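Local coordinates for GMP reductase (Trypanosoma brucei brucei, PDB 6JIG), which probably catalyses the NADPH-dependent deamination of GMP to IMP and carries a CBS domain pair that binds guanine nucleotides, through which it is regulated allosterically with changes of oligomeric state, at residues A[13-18]-A[352-357]; A[312-317]-A[328-333]. The protein carries 1 engineered substitution. All coordinates share one frame; numbering follows the deposited sequence.

Contact 1. Residues A[13-18]-A[352-357]; sequences LTYDDV and GGLRTS. With 5GP (guanosine-5'-monophosphate), chain B.
The ring of Tyr15 meets the loop 352-357 through its CD2/CE2 side and its hydroxyl end. Leu354 makes the apolar part of the contact. Its CD2 methyl lies 3.4 Å from Tyr15 CE2 and also touches CZ, approaching the ring obliquely. Two backbone carbonyls of the loop lie at the ring edge, near its plane. Gly353 O is 3.7 Å from Tyr15 CD2, and Gly352 O is a little farther from CE2. The polar link runs through one water. It lies in the ring plane beyond the phenol, 2.8 Å from Tyr15 OH, and donates to Gly352 O at 2.6 Å. The water thus bridges the phenol to the Gly352 carbonyl, which the hydroxyl does not reach itself.

Tyr15 reaches across because CG stands anti to its carbonyl carbon (chi1 -61°) and its CB points toward the loop. The residue starts a short 3-10 turn, 15-17. Asp17 closes this turn by accepting the N-H of Thr14 on OD2, at 2.8 Å and almost straight (174°). Helices 330-344 and 357-365 of the same chain also touch the Tyr15 side chain. Lys362 bonds to the carbonyls of Tyr15 and Val18, and Asp17 OD1 bonds to Thr476 of a second subunit.

On the ligand side, Gly353 N donates to O1P of GMP at 3.0 Å. Both glycines have positive phi, a backbone shape that glycine takes up easily. Farther on, Thr356 caps the N-terminus of helix 357-365. The loop follows barrel strand 348-351, whose last residue, Asp351, also bonds the nucleotide. This is a beta-alpha loop of a TIM barrel, in which the N-H of Gly353 binds the phosphate, as in the IMPDH/GMPR family.

Contact 2. Residues A[312-317]-A[328-333]; sequences VGPGSI and VPQLSA. With K (potassium ion), chain D; 5GP (guanosine-5'-monophosphate), chain B.
Gln330 has CG anti to its backbone N (chi1 179°), and its chain then bends at chi2 (72°). This brings the amide up to Pro314 CG, in the loop that follows strand 307-310 of the TIM barrel. Pro314 CG lies 3.9 Å from Gln330 OE1 and about as far from CD, while the two CB atoms approach more loosely. The side chains meet at a slant. One water joins the segments beside them. It accepts from Val312 N at 3.0 Å and lies 2.7 Å from Gln330 OE1 and 2.6 Å from Val328 O. The other end of the amide, NE2, bonds to Ile310 O. Gln330, in the first turn of helix 330-344, is thus bonded to the end of strand 307-310 directly and to the loop through the water. Val312 O comes near Val328 N without bonding to it, and that N is buried with no partner in the model. Arg321 NH2 bonds to Val312 O.

Around Pro314 the loop serves two bound groups. Gly313 O and Gly315 O, on either side of it in sequence, bind the potassium ion. Ala318, an engineered residue at the predicted thioimidate position, adds its carbonyl. Carbonyls of Glu482, Ser483 and Gly484 of a second subunit complete the site, so the metal joins two chains. Gly315 packs its CA against the ribose and phosphate of GMP, 3.5 Å from O1P. The GMP phosphate is held by Ser316, whose N donates to O1P at 2.7 Å (150°). Its OG sits between the backbone N and the carbonyl carbon, which turns the hydroxyl to the same phosphate. Ser316 OG donates to O2P of GMP, also at 2.7 Å.

Overall arrangement
The centres of the two contacts are 9 Å apart. Along the chain the order is 13-18, 312-317, 328-333, 352-357, so both halves of contact 2 fall between those of contact 1 in sequence. Loops 312-317 and 352-357 follow neighbouring strands of the barrel, 307-310 and 348-351, and both reach the same GMP. Helix 330-344 lies between these strands in sequence. Its start touches segment 13-18, with a probable hydrogen bond from Leu13 N to Ser332 OG at 2.7 Å. The N-terminal segment thus packs beside two phosphate-binding loops, and both contacts also touch the second subunit.

Contact 1. Residues A[13-18]-A[352-357]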
loop_
_atom_site.group_PDB
_atom_site.type_symbol
_atom_site.label_atom_id
_atom_site.label_comp_id
_atom_site.label_asym_id
_atom_site.label_seq_id
_atom_site.Cartn_x
_atom_site.Cartn_y
_atom_site.Cartn_z
ATOM N N LEU A 13 -16.339 20.070 -22.813
ATOM C CA LEU A 13 -16.648 18.740 -22.311
ATOM C C LEU A 13 -15.744 17.710 -22.961
ATOM O O LEU A 13 -15.377 17.843 -24.137
ATOM C CB LEU A 13 -18.103 18.370 -22.599
ATOM C CG LEU A 13 -19.128 19.378 -22.091
ATOM C CD1 LEU A 13 -20.509 18.941 -22.550
ATOM C CD2 LEU A 13 -19.057 19.485 -20.587
ATOM N N THR A 14 -15.408 16.672 -22.207
ATOM C CA THR A 14 -14.741 15.516 -22.788
ATOM C C THR A 14 -15.675 14.308 -22.748
ATOM O O THR A 14 -16.831 14.405 -22.311
ATOM C CB THR A 14 -13.412 15.226 -22.082
ATOM O OG1 THR A 14 -12.675 14.294 -22.881
ATOM C CG2 THR A 14 -13.661 14.630 -20.696
ATOM N N TYR A 15 -15.170 13.157 -23.213
ATOM C CA TYR A 15 -16.027 11.973 -23.325
ATOM C C TYR A 15 -16.609 11.584 -21.975
ATOM O O TYR A 15 -17.801 11.271 -21.875
ATOM C CB TYR A 15 -15.257 10.794 -23.912
ATOM C CG TYR A 15 -14.737 11.076 -25.303
ATOM C CD1 TYR A 15 -15.607 11.465 -26.314
ATOM C CD2 TYR A 15 -13.384 10.978 -25.598
ATOM C CE1 TYR A 15 -15.139 11.728 -27.597
ATOM C CE2 TYR A 15 -12.904 11.243 -26.897
ATOM C CZ TYR A 15 -13.795 11.617 -27.876
ATOM O OH TYR A 15 -13.366 11.878 -29.154
ATOM N N ASP A 16 -15.782 11.600 -20.922
ATOM C CA ASP A 16 -16.263 11.229 -19.592
ATOM C C ASP A 16 -17.279 12.208 -19.014
ATOM O O ASP A 16 -17.828 11.930 -17.935
ATOM C CB ASP A 16 -15.095 11.094 -18.616
ATOM C CG ASP A 16 -14.411 9.756 -18.714
ATOM O OD1 ASP A 16 -14.939 8.861 -19.413
ATOM O OD2 ASP A 16 -13.338 9.597 -18.098
ATOM N N ASP A 17 -17.545 13.336 -19.674
ATOM C CA ASP A 17 -18.559 14.263 -19.185
ATOM C C ASP A 17 -19.974 13.926 -19.647
ATOM O O ASP A 17 -20.925 14.529 -19.147
ATOM C CB ASP A 17 -18.249 15.702 -19.624
ATOM C CG ASP A 17 -17.078 16.326 -18.851
ATOM O OD1 ASP A 17 -17.106 16.311 -17.599
ATOM O OD2 ASP A 17 -16.130 16.833 -19.497
ATOM N N VAL A 18 -20.155 13.022 -20.612
ATOM C CA VAL A 18 -21.478 12.832 -21.196
ATOM C C VAL A 18 -21.809 11.350 -21.341
ATOM O O VAL A 18 -20.937 10.478 -21.312
ATOM C CB VAL A 18 -21.617 13.547 -22.570
ATOM C CG1 VAL A 18 -21.405 15.058 -22.411
ATOM C CG2 VAL A 18 -20.619 12.987 -23.581
ATOM N N GLY A 352 -7.469 10.882 -30.282
ATOM C CA GLY A 352 -6.872 10.962 -28.962
ATOM C C GLY A 352 -7.905 10.925 -27.839
ATOM O O GLY A 352 -9.029 11.427 -27.967
ATOM N N GLY A 353 -7.500 10.348 -26.708
ATOM C CA GLY A 353 -8.325 10.402 -25.518
ATOM C C GLY A 353 -9.394 9.341 -25.442
ATOM O O GLY A 353 -10.191 9.351 -24.494
ATOM N N LEU A 354 -9.433 8.414 -26.395
ATOM C CA LEU A 354 -10.434 7.355 -26.393
ATOM C C LEU A 354 -9.910 6.182 -25.583
ATOM O O LEU A 354 -8.757 5.775 -25.749
ATOM C CB LEU A 354 -10.763 6.916 -27.819
ATOM C CG LEU A 354 -11.342 8.078 -28.628
ATOM C CD1 LEU A 354 -11.114 7.840 -30.108
ATOM C CD2 LEU A 354 -12.806 8.204 -28.363
ATOM N N ARG A 355 -10.748 5.668 -24.681
ATOM C CA ARG A 355 -10.354 4.607 -23.769
ATOM C C ARG A 355 -11.184 3.345 -23.896
ATOM O O ARG A 355 -10.689 2.268 -23.543
ATOM C CB ARG A 355 -10.430 5.099 -22.311
ATOM C CG ARG A 355 -9.412 6.195 -21.979
ATOM C CD ARG A 355 -9.835 6.967 -20.727
ATOM N N THR A 356 -12.426 3.444 -24.379
ATOM C CA THR A 356 -13.353 2.321 -24.459
ATOM C C THR A 356 -14.134 2.437 -25.753
ATOM O O THR A 356 -14.145 3.491 -26.394
ATOM C CB THR A 356 -14.348 2.317 -23.290
ATOM O OG1 THR A 356 -15.155 3.505 -23.374
ATOM C CG2 THR A 356 -13.627 2.300 -21.940
ATOM N N SER A 357 -14.806 1.343 -26.132
ATOM C CA SER A 357 -15.708 1.416 -27.273
ATOM C C SER A 357 -16.815 2.431 -27.026
ATOM O O SER A 357 -17.282 3.078 -27.972
ATOM C CB SER A 357 -16.301 0.035 -27.591
ATOM O OG SER A 357 -16.974 -0.536 -26.475
HETATM P P 5GP B . -4.418 7.865 -27.509
HETATM O O1P 5GP B . -5.091 8.528 -26.318
HETATM O O2P 5GP B . -3.157 7.106 -27.147
HETATM O O3P 5GP B . -5.360 7.107 -28.411
HETATM O "O5'" 5GP B . -3.999 9.132 -28.386
HETATM C "C5'" 5GP B . -3.097 9.048 -29.479
HETATM C "C4'" 5GP B . -2.903 10.408 -30.118
HETATM O "O4'" 5GP B . -2.103 11.242 -29.248
HETATM C "C3'" 5GP B . -2.129 10.434 -31.430
HETATM O "O3'" 5GP B . -2.908 10.033 -32.550
HETATM C "C2'" 5GP B . -1.617 11.883 -31.496
HETATM O "O2'" 5GP B . -2.597 12.775 -32.011
HETATM C "C1'" 5GP B . -1.442 12.230 -30.015
HETATM N N9 5GP B . -0.034 12.257 -29.604
HETATM C C8 5GP B . 0.880 11.286 -29.753
HETATM N N7 5GP B . 2.045 11.722 -29.207
HETATM C C5 5GP B . 1.823 12.961 -28.703
HETATM C C6 5GP B . 2.611 13.887 -28.033
HETATM O O6 5GP B . 3.800 13.609 -27.776
HETATM N N1 5GP B . 2.079 15.065 -27.669
HETATM C C2 5GP B . 0.801 15.369 -27.936
HETATM N N2 5GP B . 0.292 16.562 -27.553
HETATM N N3 5GP B . -0.000 14.484 -28.576
HETATM C C4 5GP B . 0.506 13.289 -28.960
HETATM O O HOH W 1 -10.761 11.392 -29.963
#

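Contact 2. Residues A[312-317]-A[328-333]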
loop_
_atom_site.group_PDB
_atom_site.type_symbol
_atom_site.label_atom_id
_atom_site.label_comp_id
_atom_site.label_asym_id
_atom_site.label_seq_id
_atom_site.Cartn_x
_atom_site.Cartn_y
_atom_site.Cartn_z
ATOM N N VAL A 312 -6.208 18.415 -29.673
ATOM C CA VAL A 312 -5.029 19.116 -29.158
ATOM C C VAL A 312 -4.900 18.744 -27.682
ATOM O O VAL A 312 -5.663 19.232 -26.840
ATOM C CB VAL A 312 -5.129 20.634 -29.359
ATOM C CG1 VAL A 312 -3.898 21.353 -28.760
ATOM C CG2 VAL A 312 -5.246 20.959 -30.842
ATOM N N GLY A 313 -3.999 17.811 -27.375
ATOM C CA GLY A 313 -3.728 17.441 -26.006
ATOM C C GLY A 313 -4.359 16.199 -25.371
ATOM O O GLY A 313 -3.838 15.725 -24.359
ATOM N N PRO A 314 -5.454 15.635 -25.901
ATOM C CA PRO A 314 -6.150 14.582 -25.137
ATOM C C PRO A 314 -5.465 13.218 -25.159
ATOM O O PRO A 314 -5.939 12.297 -24.476
ATOM C CB PRO A 314 -7.516 14.510 -25.832
ATOM C CG PRO A 314 -7.178 14.727 -27.281
ATOM C CD PRO A 314 -5.996 15.726 -27.276
ATOM N N GLY A 315 -4.376 13.058 -25.916
ATOM C CA GLY A 315 -3.783 11.740 -26.081
ATOM C C GLY A 315 -3.279 11.154 -24.773
ATOM O O GLY A 315 -2.835 11.869 -23.870
ATOM N N SER A 316 -3.350 9.821 -24.683
ATOM C CA SER A 316 -2.925 9.101 -23.481
ATOM C C SER A 316 -1.522 9.503 -23.032
ATOM O O SER A 316 -1.274 9.680 -21.833
ATOM C CB SER A 316 -2.974 7.593 -23.738
ATOM O OG SER A 316 -2.041 7.219 -24.738
ATOM N N ILE A 317 -0.590 9.633 -23.976
ATOM C CA ILE A 317 0.798 9.948 -23.653
ATOM C C ILE A 317 1.120 11.430 -23.881
ATOM O O ILE A 317 2.283 11.829 -23.801
ATOM C CB ILE A 317 1.770 9.025 -24.419
ATOM C CG1 ILE A 317 1.574 9.101 -25.936
ATOM C CG2 ILE A 317 1.518 7.570 -24.051
ATOM C CD1 ILE A 317 1.713 10.451 -26.531
ATOM N N VAL A 328 -8.265 21.718 -25.878
ATOM C CA VAL A 328 -9.723 21.827 -25.824
ATOM C C VAL A 328 -10.249 20.452 -25.437
ATOM O O VAL A 328 -9.834 19.449 -26.036
ATOM C CB VAL A 328 -10.330 22.274 -27.167
ATOM C CG1 VAL A 328 -11.868 22.347 -27.057
ATOM C CG2 VAL A 328 -9.778 23.608 -27.611
ATOM N N PRO A 329 -11.138 20.354 -24.445
ATOM C CA PRO A 329 -11.736 19.058 -24.107
ATOM C C PRO A 329 -12.335 18.422 -25.352
ATOM O O PRO A 329 -12.988 19.089 -26.154
ATOM C CB PRO A 329 -12.808 19.429 -23.069
ATOM C CG PRO A 329 -12.161 20.662 -22.365
ATOM C CD PRO A 329 -11.579 21.428 -23.538
ATOM N N GLN A 330 -12.094 17.122 -25.516
ATOM C CA GLN A 330 -12.158 16.548 -26.863
ATOM C C GLN A 330 -13.581 16.458 -27.406
ATOM O O GLN A 330 -13.783 16.590 -28.621
ATOM C CB GLN A 330 -11.491 15.171 -26.876
ATOM C CG GLN A 330 -11.516 14.463 -28.252
ATOM C CD GLN A 330 -10.573 15.086 -29.289
ATOM O OE1 GLN A 330 -10.207 16.259 -29.208
ATOM N NE2 GLN A 330 -10.180 14.282 -30.276
ATOM N N LEU A 331 -14.588 16.242 -26.552
ATOM C CA LEU A 331 -15.945 16.186 -27.088
ATOM C C LEU A 331 -16.349 17.530 -27.667
ATOM O O LEU A 331 -16.917 17.599 -28.767
ATOM C CB LEU A 331 -16.956 15.735 -26.025
ATOM C CG LEU A 331 -18.352 15.497 -26.610
ATOM C CD1 LEU A 331 -18.495 14.052 -27.093
ATOM C CD2 LEU A 331 -19.474 15.834 -25.606
ATOM N N SER A 332 -16.028 18.615 -26.963
ATOM C CA SER A 332 -16.370 19.938 -27.475
ATOM C C SER A 332 -15.582 20.246 -28.746
ATOM O O SER A 332 -16.072 20.953 -29.629
ATOM C CB SER A 332 -16.085 21.011 -26.418
ATOM O OG SER A 332 -16.968 20.894 -25.312
ATOM N N ALA A 333 -14.338 19.765 -28.832
ATOM C CA ALA A 333 -13.542 20.030 -30.033
ATOM C C ALA A 333 -14.154 19.341 -31.245
ATOM O O ALA A 333 -14.259 19.933 -32.329
ATOM C CB ALA A 333 -12.101 19.560 -29.831
HETATM K K K D . -3.247 13.958 -22.254
HETATM P P 5GP B . -4.418 7.865 -27.509
HETATM O O1P 5GP B . -5.091 8.528 -26.318
HETATM O O2P 5GP B . -3.157 7.106 -27.147
HETATM O O3P 5GP B . -5.360 7.107 -28.411
HETATM O "O5'" 5GP B . -3.999 9.132 -28.386
HETATM C "C5'" 5GP B . -3.097 9.048 -29.479
HETATM C "C4'" 5GP B . -2.903 10.408 -30.118
HETATM O "O4'" 5GP B . -2.103 11.242 -29.248
HETATM C "C3'" 5GP B . -2.129 10.434 -31.430
HETATM O "O3'" 5GP B . -2.908 10.033 -32.550
HETATM C "C2'" 5GP B . -1.617 11.883 -31.496
HETATM O "O2'" 5GP B . -2.597 12.775 -32.011
HETATM C "C1'" 5GP B . -1.442 12.230 -30.015
HETATM N N9 5GP B . -0.034 12.257 -29.604
HETATM C C8 5GP B . 0.880 11.286 -29.753
HETATM N N7 5GP B . 2.045 11.722 -29.207
HETATM C C5 5GP B . 1.823 12.961 -28.703
HETATM C C6 5GP B . 2.611 13.887 -28.033
HETATM O O6 5GP B . 3.800 13.609 -27.776
HETATM N N1 5GP B . 2.079 15.065 -27.669
HETATM C C2 5GP B . 0.801 15.369 -27.936
HETATM N N2 5GP B . 0.292 16.562 -27.553
HETATM N N3 5GP B . -0.000 14.484 -28.576
HETATM C C4 5GP B . 0.506 13.289 -28.960
HETATM O O HOH W 2 -8.769 18.370 -28.200
#